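Local coordinates for protein Moesin/ezrin/radixin homolog 2 (Drosophila melanogaster, PDB 7EDR) that probably acts, like other merlins, as a FERM-domain scaffold that binds membrane-associated and signalling partners at the cell cortex in growth control, at residues A85-E90 with L284-G289; V226-Y231 with F243-I248; V251-K256 with H278-I283; D255-I260 with N269-S274. All coordinates share one frame; numbering follows the deposited sequence.

In the fold
Contact 1 closes a loop of almost 200 residues: it brings 85-90, just past the last strand of the N-terminal ubiquitin-like sheet, against helix 277-297 of the C-terminal PH-like part. The other three lie within that span. Contact 2 is completed first, joining neighbouring strands 227-232 and 241-244. In series after it, contact 3 runs from strand 248-254 to the start of the long helix, and contact 4, which shares D255 and K256 with it, pairs strands 257-262 and 270-273 inside that excursion. L228 and F243 of contact 2 meet I260 and F270 of contact 4 between the two PH-like sheets, while C287 sits on W245, tying the helix to contact 2.

Contact 1. Residues A85-E90 with L284-G289; sequences AKFFPE and LDLCKG
The ring of F87 leans on G289 and L286, and the aliphatic chain of K86 on L286, which makes this a seam between two lobes of the FERM fold: the loop leaving the ubiquitin-like sheet meets the C-terminal helix of the PH-like part. F87 leads with its far rim. Its CZ stands 3.6 Å from G289 CA, in an oblique approach possible because the glycine puts no side chain in the way. The carbonyls of D285 and L286 lie at the ring's edge, near its plane, with F87 CE2 at 3.8 Å from L286 O; no hydrogen bond links the two segments. K86 CG is anti to the backbone N (chi1 -179°) and the chain runs extended from there, so that CE arrives 3.7 Å from L286 CD1.

In the next shell, F87 also packs on N290, the next residue of the helix, on L293, about a turn beyond G289, and on an apolar side chain of another protein, whereas L286 packs on N207 and F209 of strand 207-212 of the PH-like lobe. The backbones of K86 and F87 are pinned by hydrogen bonds to Y44, and the K86 ammonium has a cation-pi partner in W58. D285 is a looser neighbour, offering opposite charge without direct pairing: its OD2 stays 4.9 Å from K86 NZ.

Contact 2. Residues V226-Y231 with F243-I248; sequences VGLNIY and FQWNEI
W245 turns its CG beside its own backbone N, anti to the carbonyl carbon (chi1 -78°), and this swings the indole across G227. The evidence for a CH-pi contact is direct: G227 CA stands 3.5 Å from the centroid of the five-membered ring of W245, 13° off the ring normal. G227 N also lies over this face, but it and W245 NE1 are both donors and do not bond to each other; T224 serves both, through OG1 for the glycine and through the backbone O for the indole.

The backbones form the open end of an antiparallel hairpin. L228 and F243 are a hydrogen-bonded pair, L228 N to F243 O and F243 N to L228 O each measuring 2.8 Å. Beyond the non-hydrogen-bonded pair G227 and Q244, W245 N still reaches V226 O at 3.0 Å, although the second segment is by then turning into a short 3-10 segment. E247 helps to fix that turn, its OE1 taking Q244 N on the anti side, tilted out of the carboxylate plane.

On the buried side, L228 divides its branches: CD2 meets W245 CH2 at 3.8 Å and CD1 meets I248 CD1 at 3.8 Å, each pair crossing at about a right angle. Q244 OE1 instead bonds to a basic side chain of another protein, and E247 OE2 forms a salt bridge with one. The chemistry implies a two-sided element: apolar groups and an indole face the PH-like core and helix 277-297, an amide and a carboxylate an intermolecular surface.

Contact 3. Residues V251-K256 with H278-I283; sequences VSFDDK and HINKMI
F253 and N280 make the close-packed half of this contact. The phenyl CG sits between the backbone N and the carbonyl carbon (chi1 73°), and from there the ring lies flat over the helix: N280 CB is 3.8 Å from the centroid of the F253 ring, only 4° off its normal, a CH-pi contact above the ring centre. F253 CE1 comes to 3.7 Å from N280 O, so the ring rests on backbone as well as side chain. F258 of the next strand meets the same phenyl group at an inclined angle.

The amide of N280 works in two directions. Its OD1 bonds to S274 OG, the stronger of its polar links, while ND2 gives D255 O a weak, bent hydrogen bond of 2.9 Å with 129° at the hydrogen.

Past that bond the contact loosens toward solvent. At the turn, the charged ends of D255 and K256 pair with each other, K256 NZ meeting D255 OD2 in a salt bridge at 3.1 Å from above the carboxylate plane, while both side chains also touch L277 of the helix. K281 N approaches the F253 ring obliquely, 3.9 Å from CE1, yet its chain leads off elsewhere. The long C-terminal helix packed against the strands in this way is the one that caps one end of the beta sandwich in PH-like domains, the FERM C-terminal lobe among them.

Contact 4. Residues D255-I260 with N269-S274; sequences DKKFTI and NFIFYS
In the antiparallel hairpin of strands 257-262 and 270-273, part of the second sheet of the PH-like lobe, F258 and F272 lie side by side on one face. The short strand axes approach to 4.7 Å with their directions at 156°, which fits an ordinary twisted pair. F258 with F272 and I260 with F270 are the hydrogen-bonded pairs; F258 N to F272 O is 2.8 Å and lies almost in line with the carbonyl. One further bond runs from S274 N to K256 O at 2.8 Å.

The inner face is aromatic. F272 takes F258 CB over one face, 3.5 Å from its ring centroid, and receives I260 CD1 at its edge, in plane. The two phenyl planes are nearly parallel but slid so far that they barely overlap; it is the methylene of F258, more than its ring, that sits on F272. F270 is similarly laid over I260, with I260 CB 4.0 Å from the F270 centroid. Both F270 and F272 start from the torsion between N and carbonyl carbon (chi1 72° and 63°), which folds them back over the partner strand. On the other face, K257 runs alongside Y273, its CG 3.6 Å from Y273 CE2, while T259 CG2 meets I271 CD1.

F270 also stacks on F243 of the neighbouring sheet and meets an aromatic side chain of another protein, and Y273 bonds through its backbone to T212. Two antiparallel sheets packed around an apolar interior, with a C-terminal helix capping one end, are the hallmark of the PH fold.

Contact 1. Residues A85-E90 with L284-G289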
loop_
_atom_site.group_PDB
_atom_site.type_symbol
_atom_site.label_atom_id
_atom_site.label_comp_id
_atom_site.label_asym_id
_atom_site.label_seq_id
_atom_site.Cartn_x
_atom_site.Cartn_y
_atom_site.Cartn_z
ATOM N N ALA C 85 23.288 4.610 12.596
ATOM C CA ALA C 85 21.980 5.161 12.280
ATOM C C ALA C 85 22.022 6.657 12.535
ATOM O O ALA C 85 22.349 7.093 13.645
ATOM C CB ALA C 85 20.885 4.513 13.121
ATOM N N LYS C 86 21.722 7.440 11.497
ATOM C CA LYS C 86 21.604 8.885 11.636
ATOM C C LYS C 86 20.155 9.309 11.856
ATOM O O LYS C 86 19.897 10.366 12.462
ATOM C CB LYS C 86 22.193 9.562 10.393
ATOM C CG LYS C 86 22.174 11.077 10.390
ATOM C CD LYS C 86 22.888 11.571 9.143
ATOM C CE LYS C 86 22.980 13.076 9.114
ATOM N NZ LYS C 86 23.626 13.507 7.848
ATOM N N PHE C 87 19.216 8.484 11.389
ATOM C CA PHE C 87 17.787 8.730 11.491
ATOM C C PHE C 87 17.126 7.514 12.117
ATOM O O PHE C 87 17.596 6.377 11.961
ATOM C CB PHE C 87 17.166 9.026 10.112
ATOM C CG PHE C 87 17.876 10.111 9.373
ATOM C CD1 PHE C 87 18.768 9.803 8.356
ATOM C CD2 PHE C 87 17.686 11.453 9.728
ATOM C CE1 PHE C 87 19.464 10.820 7.670
ATOM C CE2 PHE C 87 18.375 12.482 9.052
ATOM C CZ PHE C 87 19.266 12.161 8.020
ATOM N N PHE C 88 16.033 7.767 12.833
ATOM C CA PHE C 88 15.343 6.720 13.562
ATOM C C PHE C 88 13.908 6.603 13.081
ATOM O O PHE C 88 13.251 7.621 12.830
ATOM C CB PHE C 88 15.324 6.994 15.067
ATOM C CG PHE C 88 16.665 7.023 15.684
ATOM C CD1 PHE C 88 17.490 8.116 15.523
ATOM C CD2 PHE C 88 17.104 5.953 16.453
ATOM C CE1 PHE C 88 18.741 8.138 16.118
ATOM C CE2 PHE C 88 18.347 5.974 17.043
ATOM C CZ PHE C 88 19.167 7.058 16.885
ATOM N N PRO C 89 13.389 5.389 12.977
ATOM C CA PRO C 89 11.986 5.213 12.594
ATOM C C PRO C 89 11.060 5.769 13.666
ATOM O O PRO C 89 11.468 6.050 14.801
ATOM C CB PRO C 89 11.848 3.693 12.462
ATOM C CG PRO C 89 12.891 3.152 13.434
ATOM C CD PRO C 89 14.043 4.124 13.361
ATOM N N GLU C 90 9.786 5.952 13.292
ATOM C CA GLU C 90 8.819 6.399 14.290
ATOM C C GLU C 90 8.254 5.233 15.087
ATOM O O GLU C 90 7.942 5.400 16.266
ATOM C CB GLU C 90 7.692 7.194 13.638
ATOM C CG GLU C 90 8.122 8.533 13.094
ATOM C CD GLU C 90 6.975 9.273 12.410
ATOM O OE1 GLU C 90 5.865 9.301 13.001
ATOM O OE2 GLU C 90 7.171 9.825 11.292
ATOM N N LEU C 284 20.857 21.559 9.711
ATOM C CA LEU C 284 20.157 21.648 8.437
ATOM C C LEU C 284 20.034 20.284 7.784
ATOM O O LEU C 284 18.952 19.918 7.304
ATOM C CB LEU C 284 20.889 22.612 7.513
ATOM C CG LEU C 284 20.166 22.855 6.190
ATOM C CD1 LEU C 284 18.813 23.522 6.449
ATOM C CD2 LEU C 284 21.043 23.688 5.246
ATOM N N ASP C 285 21.132 19.511 7.770
ATOM C CA ASP C 285 21.083 18.157 7.216
ATOM C C ASP C 285 20.130 17.257 8.002
ATOM O O ASP C 285 19.364 16.486 7.412
ATOM C CB ASP C 285 22.479 17.533 7.175
ATOM C CG ASP C 285 23.422 18.252 6.206
ATOM O OD1 ASP C 285 22.934 19.068 5.383
ATOM O OD2 ASP C 285 24.655 17.999 6.265
ATOM N N LEU C 286 20.165 17.338 9.327
ATOM C CA LEU C 286 19.282 16.520 10.149
ATOM C C LEU C 286 17.806 16.844 9.884
ATOM O O LEU C 286 16.961 15.933 9.850
ATOM C CB LEU C 286 19.630 16.724 11.625
ATOM C CG LEU C 286 20.383 15.664 12.447
ATOM C CD1 LEU C 286 20.629 14.365 11.710
ATOM C CD2 LEU C 286 21.667 16.215 13.040
ATOM N N CYS C 287 17.483 18.135 9.683
ATOM C CA CYS C 287 16.106 18.563 9.417
ATOM C C CYS C 287 15.625 18.070 8.058
ATOM O O CYS C 287 14.489 17.596 7.919
ATOM C CB CYS C 287 16.003 20.088 9.461
ATOM S SG CYS C 287 16.086 20.885 11.102
ATOM N N LYS C 288 16.467 18.221 7.035
ATOM C CA LYS C 288 16.080 17.809 5.695
ATOM C C LYS C 288 15.916 16.298 5.626
ATOM O O LYS C 288 14.904 15.798 5.117
ATOM C CB LYS C 288 17.116 18.304 4.682
ATOM C CG LYS C 288 16.855 17.898 3.235
ATOM C CD LYS C 288 15.501 18.410 2.730
ATOM C CE LYS C 288 15.216 17.854 1.335
ATOM N NZ LYS C 288 14.307 18.737 0.546
ATOM N N GLY C 289 16.902 15.557 6.142
ATOM C CA GLY C 289 16.797 14.105 6.164
ATOM C C GLY C 289 15.573 13.613 6.912
ATOM O O GLY C 289 14.819 12.773 6.405
#

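Contact 2. Residues V226-Y231 with F243-I248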
loop_
_atom_site.group_PDB
_atom_site.type_symbol
_atom_site.label_atom_id
_atom_site.label_comp_id
_atom_site.label_asym_id
_atom_site.label_seq_id
_atom_site.Cartn_x
_atom_site.Cartn_y
_atom_site.Cartn_z
ATOM N N VAL C 226 9.929 13.195 14.062
ATOM C CA VAL C 226 8.590 13.750 13.967
ATOM C C VAL C 226 8.593 15.277 13.854
ATOM O O VAL C 226 7.671 15.852 13.262
ATOM C CB VAL C 226 7.776 13.276 15.189
ATOM C CG1 VAL C 226 6.427 13.952 15.262
ATOM C CG2 VAL C 226 7.630 11.762 15.135
ATOM N N GLY C 227 9.603 15.947 14.374
ATOM C CA GLY C 227 9.702 17.363 14.112
ATOM C C GLY C 227 10.774 18.070 14.922
ATOM O O GLY C 227 11.872 17.527 15.131
ATOM N N LEU C 228 10.471 19.295 15.357
ATOM C CA LEU C 228 11.391 20.123 16.128
ATOM C C LEU C 228 10.802 20.316 17.517
ATOM O O LEU C 228 9.691 20.843 17.661
ATOM C CB LEU C 228 11.632 21.475 15.461
ATOM C CG LEU C 228 12.433 21.472 14.155
ATOM C CD1 LEU C 228 12.656 22.886 13.614
ATOM C CD2 LEU C 228 13.754 20.752 14.327
ATOM N N ASN C 229 11.534 19.865 18.522
ATOM C CA ASN C 229 11.194 20.081 19.917
ATOM C C ASN C 229 12.024 21.228 20.473
ATOM O O ASN C 229 13.178 21.440 20.080
ATOM C CB ASN C 229 11.450 18.819 20.735
ATOM C CG ASN C 229 10.563 17.679 20.328
ATOM O OD1 ASN C 229 9.575 17.880 19.627
ATOM N ND2 ASN C 229 10.891 16.473 20.785
ATOM N N ILE C 230 11.425 21.968 21.396
ATOM C CA ILE C 230 12.111 23.037 22.111
ATOM C C ILE C 230 12.112 22.662 23.583
ATOM O O ILE C 230 11.056 22.351 24.150
ATOM C CB ILE C 230 11.441 24.403 21.864
ATOM C CG1 ILE C 230 11.482 24.735 20.370
ATOM C CG2 ILE C 230 12.109 25.511 22.675
ATOM C CD1 ILE C 230 12.880 24.719 19.778
ATOM N N TYR C 231 13.293 22.637 24.188
ATOM C CA TYR C 231 13.416 22.256 25.588
ATOM C C TYR C 231 13.966 23.406 26.409
ATOM O O TYR C 231 14.754 24.233 25.923
ATOM C CB TYR C 231 14.345 21.052 25.804
ATOM C CG TYR C 231 13.918 19.778 25.130
ATOM C CD1 TYR C 231 14.343 19.484 23.830
ATOM C CD2 TYR C 231 13.112 18.850 25.789
ATOM C CE1 TYR C 231 13.968 18.310 23.209
ATOM C CE2 TYR C 231 12.736 17.669 25.172
ATOM C CZ TYR C 231 13.170 17.414 23.879
ATOM O OH TYR C 231 12.816 16.264 23.234
ATOM N N PHE C 243 7.055 21.491 16.968
ATOM C CA PHE C 243 6.551 21.764 15.629
ATOM C C PHE C 243 6.761 20.532 14.767
ATOM O O PHE C 243 7.899 20.080 14.594
ATOM C CB PHE C 243 7.249 22.968 15.009
ATOM C CG PHE C 243 7.094 24.220 15.801
ATOM C CD1 PHE C 243 8.060 24.593 16.736
ATOM C CD2 PHE C 243 5.985 25.043 15.606
ATOM C CE1 PHE C 243 7.920 25.782 17.472
ATOM C CE2 PHE C 243 5.835 26.223 16.335
ATOM C CZ PHE C 243 6.800 26.584 17.278
ATOM N N GLN C 244 5.674 20.002 14.223
ATOM C CA GLN C 244 5.745 18.782 13.444
ATOM C C GLN C 244 6.250 19.073 12.032
ATOM O O GLN C 244 5.991 20.138 11.473
ATOM C CB GLN C 244 4.367 18.121 13.412
ATOM C CG GLN C 244 4.445 16.613 13.251
ATOM C CD GLN C 244 3.161 15.917 13.614
ATOM O OE1 GLN C 244 3.004 15.415 14.734
ATOM N NE2 GLN C 244 2.220 15.895 12.675
ATOM N N TRP C 245 6.977 18.106 11.451
ATOM C CA TRP C 245 7.620 18.328 10.154
ATOM C C TRP C 245 6.653 18.876 9.115
ATOM O O TRP C 245 7.037 19.712 8.286
ATOM C CB TRP C 245 8.263 17.040 9.622
ATOM C CG TRP C 245 9.544 16.760 10.288
ATOM C CD1 TRP C 245 9.907 15.611 10.960
ATOM C CD2 TRP C 245 10.639 17.669 10.414
ATOM N NE1 TRP C 245 11.171 15.767 11.486
ATOM C CE2 TRP C 245 11.633 17.023 11.173
ATOM C CE3 TRP C 245 10.867 18.980 9.975
ATOM C CZ2 TRP C 245 12.838 17.635 11.484
ATOM C CZ3 TRP C 245 12.068 19.587 10.279
ATOM C CH2 TRP C 245 13.043 18.913 11.027
ATOM N N ASN C 246 5.395 18.421 9.133
ATOM C CA ASN C 246 4.460 18.843 8.090
ATOM C C ASN C 246 3.878 20.237 8.333
ATOM O O ASN C 246 3.152 20.739 7.472
ATOM C CB ASN C 246 3.323 17.838 7.952
ATOM C CG ASN C 246 2.329 17.938 9.088
ATOM O OD1 ASN C 246 2.662 17.664 10.238
ATOM N ND2 ASN C 246 1.105 18.339 8.773
ATOM N N GLU C 247 4.176 20.860 9.477
ATOM C CA GLU C 247 3.887 22.266 9.738
ATOM C C GLU C 247 5.011 23.198 9.299
ATOM O O GLU C 247 4.817 24.425 9.322
ATOM C CB GLU C 247 3.628 22.504 11.239
ATOM C CG GLU C 247 2.634 21.553 11.868
ATOM C CD GLU C 247 2.479 21.749 13.367
ATOM O OE1 GLU C 247 3.468 21.649 14.124
ATOM O OE2 GLU C 247 1.342 21.993 13.798
ATOM N N ILE C 248 6.180 22.665 8.919
ATOM C CA ILE C 248 7.358 23.487 8.627
ATOM C C ILE C 248 7.563 23.563 7.115
ATOM O O ILE C 248 7.667 22.533 6.436
ATOM C CB ILE C 248 8.613 22.937 9.335
ATOM C CG1 ILE C 248 8.392 22.906 10.851
ATOM C CG2 ILE C 248 9.848 23.768 8.990
ATOM C CD1 ILE C 248 9.539 22.310 11.609
#

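Contact 3. Residues V251-K256 with H278-I283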
loop_
_atom_site.group_PDB
_atom_site.type_symbol
_atom_site.label_atom_id
_atom_site.label_comp_id
_atom_site.label_asym_id
_atom_site.label_seq_id
_atom_site.Cartn_x
_atom_site.Cartn_y
_atom_site.Cartn_z
ATOM N N VAL C 251 13.551 25.818 6.283
ATOM C CA VAL C 251 14.524 25.933 7.365
ATOM C C VAL C 251 15.822 26.464 6.775
ATOM O O VAL C 251 16.310 25.932 5.768
ATOM C CB VAL C 251 14.775 24.585 8.073
ATOM C CG1 VAL C 251 16.049 24.659 8.923
ATOM C CG2 VAL C 251 13.588 24.181 8.936
ATOM N N SER C 252 16.385 27.504 7.397
ATOM C CA SER C 252 17.630 28.086 6.902
ATOM C C SER C 252 18.380 28.798 8.020
ATOM O O SER C 252 17.808 29.191 9.040
ATOM C CB SER C 252 17.383 29.064 5.743
ATOM O OG SER C 252 16.621 30.181 6.159
ATOM N N PHE C 253 19.682 28.957 7.811
ATOM C CA PHE C 253 20.517 29.713 8.729
ATOM C C PHE C 253 21.426 30.630 7.921
ATOM O O PHE C 253 21.821 30.310 6.791
ATOM C CB PHE C 253 21.363 28.799 9.657
ATOM C CG PHE C 253 22.503 28.121 8.953
ATOM C CD1 PHE C 253 22.334 26.862 8.389
ATOM C CD2 PHE C 253 23.739 28.744 8.837
ATOM C CE1 PHE C 253 23.373 26.233 7.721
ATOM C CE2 PHE C 253 24.781 28.125 8.169
ATOM C CZ PHE C 253 24.599 26.864 7.611
ATOM N N ASP C 254 21.738 31.785 8.507
ATOM C CA ASP C 254 22.807 32.649 8.020
ATOM C C ASP C 254 23.692 32.982 9.202
ATOM O O ASP C 254 23.238 33.635 10.149
ATOM C CB ASP C 254 22.273 33.937 7.387
ATOM C CG ASP C 254 23.390 34.942 7.062
ATOM O OD1 ASP C 254 23.167 36.147 7.280
ATOM O OD2 ASP C 254 24.484 34.544 6.592
ATOM N N ASP C 255 24.942 32.532 9.155
ATOM C CA ASP C 255 25.876 32.699 10.272
ATOM C C ASP C 255 25.263 32.017 11.489
ATOM O O ASP C 255 25.061 30.791 11.454
ATOM C CB ASP C 255 26.202 34.185 10.444
ATOM C CG ASP C 255 27.427 34.416 11.302
ATOM O OD1 ASP C 255 27.406 35.378 12.104
ATOM O OD2 ASP C 255 28.409 33.652 11.163
ATOM N N LYS C 256 24.934 32.731 12.560
ATOM C CA LYS C 256 24.485 32.098 13.790
ATOM C C LYS C 256 22.974 32.007 13.893
ATOM O O LYS C 256 22.474 31.399 14.846
ATOM C CB LYS C 256 25.032 32.864 15.002
ATOM C CG LYS C 256 26.533 33.086 14.950
ATOM C CD LYS C 256 27.283 31.803 14.567
ATOM C CE LYS C 256 28.794 31.927 14.814
ATOM N NZ LYS C 256 29.491 32.899 13.925
ATOM N N HIS C 278 29.468 24.948 11.858
ATOM C CA HIS C 278 29.479 23.534 11.493
ATOM C C HIS C 278 28.260 22.819 12.061
ATOM O O HIS C 278 27.547 22.114 11.337
ATOM C CB HIS C 278 30.751 22.838 11.969
ATOM C CG HIS C 278 30.741 21.363 11.699
ATOM N ND1 HIS C 278 31.069 20.833 10.469
ATOM C CD2 HIS C 278 30.382 20.313 12.478
ATOM C CE1 HIS C 278 30.940 19.517 10.509
ATOM N NE2 HIS C 278 30.525 19.176 11.717
ATOM N N ILE C 279 28.012 22.993 13.361
ATOM C CA ILE C 279 26.790 22.484 13.977
ATOM C C ILE C 279 25.558 22.934 13.208
ATOM O O ILE C 279 24.558 22.207 13.146
ATOM C CB ILE C 279 26.722 22.928 15.453
ATOM C CG1 ILE C 279 27.775 22.183 16.276
ATOM C CG2 ILE C 279 25.318 22.715 16.025
ATOM C CD1 ILE C 279 27.602 20.679 16.263
ATOM N N ASN C 280 25.609 24.120 12.593
ATOM C CA ASN C 280 24.424 24.635 11.922
ATOM C C ASN C 280 24.155 23.886 10.631
ATOM O O ASN C 280 23.001 23.597 10.304
ATOM C CB ASN C 280 24.574 26.125 11.673
ATOM C CG ASN C 280 24.408 26.922 12.940
ATOM O OD1 ASN C 280 24.158 26.352 14.009
ATOM N ND2 ASN C 280 24.557 28.240 12.843
ATOM N N LYS C 281 25.209 23.549 9.897
ATOM C CA LYS C 281 25.042 22.680 8.746
ATOM C C LYS C 281 24.485 21.317 9.163
ATOM O O LYS C 281 23.610 20.765 8.483
ATOM C CB LYS C 281 26.375 22.539 8.012
ATOM C CG LYS C 281 26.261 21.776 6.727
ATOM C CD LYS C 281 25.197 22.390 5.828
ATOM C CE LYS C 281 24.841 21.446 4.683
ATOM N NZ LYS C 281 26.069 20.896 4.035
ATOM N N MET C 282 24.966 20.772 10.294
ATOM C CA MET C 282 24.461 19.491 10.783
ATOM C C MET C 282 23.000 19.592 11.183
ATOM O O MET C 282 22.244 18.626 11.041
ATOM C CB MET C 282 25.282 19.006 11.983
ATOM C CG MET C 282 26.771 19.009 11.768
ATOM S SD MET C 282 27.224 17.923 10.402
ATOM C CE MET C 282 27.632 16.456 11.344
ATOM N N ILE C 283 22.586 20.735 11.722
ATOM C CA ILE C 283 21.171 20.902 12.034
ATOM C C ILE C 283 20.350 20.885 10.748
ATOM O O ILE C 283 19.296 20.239 10.667
ATOM C CB ILE C 283 20.954 22.190 12.847
ATOM C CG1 ILE C 283 21.645 22.077 14.217
ATOM C CG2 ILE C 283 19.445 22.489 13.000
ATOM C CD1 ILE C 283 21.425 23.298 15.120
#

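Contact 4. Residues D255-I260 with N269-S274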
loop_
_atom_site.group_PDB
_atom_site.type_symbol
_atom_site.label_atom_id
_atom_site.label_comp_id
_atom_site.label_asym_id
_atom_site.label_seq_id
_atom_site.Cartn_x
_atom_site.Cartn_y
_atom_site.Cartn_z
ATOM N N ASP C 255 24.942 32.532 9.155
ATOM C CA ASP C 255 25.876 32.699 10.272
ATOM C C ASP C 255 25.263 32.017 11.489
ATOM O O ASP C 255 25.061 30.791 11.454
ATOM C CB ASP C 255 26.202 34.185 10.444
ATOM C CG ASP C 255 27.427 34.416 11.302
ATOM O OD1 ASP C 255 27.406 35.378 12.104
ATOM O OD2 ASP C 255 28.409 33.652 11.163
ATOM N N LYS C 256 24.934 32.731 12.560
ATOM C CA LYS C 256 24.485 32.098 13.790
ATOM C C LYS C 256 22.974 32.007 13.893
ATOM O O LYS C 256 22.474 31.399 14.846
ATOM C CB LYS C 256 25.032 32.864 15.002
ATOM C CG LYS C 256 26.533 33.086 14.950
ATOM C CD LYS C 256 27.283 31.803 14.567
ATOM C CE LYS C 256 28.794 31.927 14.814
ATOM N NZ LYS C 256 29.491 32.899 13.925
ATOM N N LYS C 257 22.247 32.571 12.934
ATOM C CA LYS C 257 20.816 32.821 13.057
ATOM C C LYS C 257 20.035 31.834 12.192
ATOM O O LYS C 257 20.157 31.847 10.956
ATOM C CB LYS C 257 20.504 34.258 12.645
ATOM C CG LYS C 257 19.092 34.720 12.945
ATOM C CD LYS C 257 18.756 35.938 12.093
ATOM C CE LYS C 257 17.676 36.793 12.720
ATOM N NZ LYS C 257 17.405 37.992 11.865
ATOM N N PHE C 258 19.230 30.988 12.837
ATOM C CA PHE C 258 18.305 30.111 12.123
ATOM C C PHE C 258 16.970 30.816 11.918
ATOM O O PHE C 258 16.431 31.433 12.850
ATOM C CB PHE C 258 18.078 28.796 12.874
ATOM C CG PHE C 258 18.980 27.682 12.428
ATOM C CD1 PHE C 258 18.582 26.813 11.429
ATOM C CD2 PHE C 258 20.237 27.517 12.999
ATOM C CE1 PHE C 258 19.422 25.789 11.004
ATOM C CE2 PHE C 258 21.080 26.495 12.591
ATOM C CZ PHE C 258 20.672 25.630 11.590
ATOM N N THR C 259 16.444 30.720 10.700
ATOM C CA THR C 259 15.095 31.172 10.392
ATOM C C THR C 259 14.243 29.972 10.006
ATOM O O THR C 259 14.631 29.176 9.138
ATOM C CB THR C 259 15.082 32.199 9.263
ATOM O OG1 THR C 259 15.960 33.287 9.592
ATOM C CG2 THR C 259 13.658 32.714 9.068
ATOM N N ILE C 260 13.081 29.855 10.638
ATOM C CA ILE C 260 12.159 28.757 10.401
ATOM C C ILE C 260 10.834 29.346 9.966
ATOM O O ILE C 260 10.219 30.118 10.713
ATOM C CB ILE C 260 11.994 27.877 11.646
ATOM C CG1 ILE C 260 13.256 27.030 11.816
ATOM C CG2 ILE C 260 10.743 27.007 11.522
ATOM C CD1 ILE C 260 13.354 26.423 13.145
ATOM N N ASN C 269 7.498 33.997 10.973
ATOM C CA ASN C 269 8.695 33.195 11.178
ATOM C C ASN C 269 9.144 33.281 12.633
ATOM O O ASN C 269 8.823 34.229 13.359
ATOM C CB ASN C 269 9.830 33.677 10.269
ATOM C CG ASN C 269 9.452 33.665 8.803
ATOM O OD1 ASN C 269 8.336 33.270 8.432
ATOM N ND2 ASN C 269 10.385 34.090 7.951
ATOM N N PHE C 270 9.891 32.271 13.065
ATOM C CA PHE C 270 10.552 32.354 14.351
ATOM C C PHE C 270 12.027 32.028 14.186
ATOM O O PHE C 270 12.438 31.349 13.238
ATOM C CB PHE C 270 9.879 31.475 15.406
ATOM C CG PHE C 270 10.082 30.005 15.236
ATOM C CD1 PHE C 270 11.185 29.374 15.792
ATOM C CD2 PHE C 270 9.109 29.234 14.619
ATOM C CE1 PHE C 270 11.346 28.009 15.684
ATOM C CE2 PHE C 270 9.255 27.871 14.513
ATOM C CZ PHE C 270 10.384 27.253 15.039
ATOM N N ILE C 271 12.823 32.582 15.097
ATOM C CA ILE C 271 14.267 32.680 14.953
ATOM C C ILE C 271 14.915 32.090 16.196
ATOM O O ILE C 271 14.342 32.114 17.290
ATOM C CB ILE C 271 14.692 34.158 14.727
ATOM C CG1 ILE C 271 14.774 34.499 13.238
ATOM C CG2 ILE C 271 16.009 34.518 15.413
ATOM C CD1 ILE C 271 13.510 34.282 12.441
ATOM N N PHE C 272 16.098 31.516 16.023
ATOM C CA PHE C 272 16.889 31.153 17.182
ATOM C C PHE C 272 18.348 31.192 16.771
ATOM O O PHE C 272 18.677 31.188 15.582
ATOM C CB PHE C 272 16.486 29.783 17.747
ATOM C CG PHE C 272 16.707 28.643 16.793
ATOM C CD1 PHE C 272 17.976 28.093 16.621
ATOM C CD2 PHE C 272 15.646 28.104 16.083
ATOM C CE1 PHE C 272 18.186 27.034 15.748
ATOM C CE2 PHE C 272 15.851 27.041 15.205
ATOM C CZ PHE C 272 17.119 26.505 15.038
ATOM N N TYR C 273 19.228 31.240 17.760
ATOM C CA TYR C 273 20.644 31.375 17.473
ATOM C C TYR C 273 21.381 30.114 17.880
ATOM O O TYR C 273 21.041 29.467 18.880
ATOM C CB TYR C 273 21.229 32.600 18.174
ATOM C CG TYR C 273 20.628 33.883 17.660
ATOM C CD1 TYR C 273 19.487 34.430 18.249
ATOM C CD2 TYR C 273 21.170 34.524 16.556
ATOM C CE1 TYR C 273 18.920 35.605 17.766
ATOM C CE2 TYR C 273 20.615 35.701 16.065
ATOM C CZ TYR C 273 19.493 36.240 16.673
ATOM O OH TYR C 273 18.947 37.408 16.165
ATOM N N SER C 274 22.371 29.759 17.077
ATOM C CA SER C 274 23.180 28.577 17.319
ATOM C C SER C 274 24.594 28.933 16.892
ATOM O O SER C 274 24.804 29.356 15.754
ATOM C CB SER C 274 22.638 27.369 16.550
ATOM O OG SER C 274 23.635 26.372 16.413
#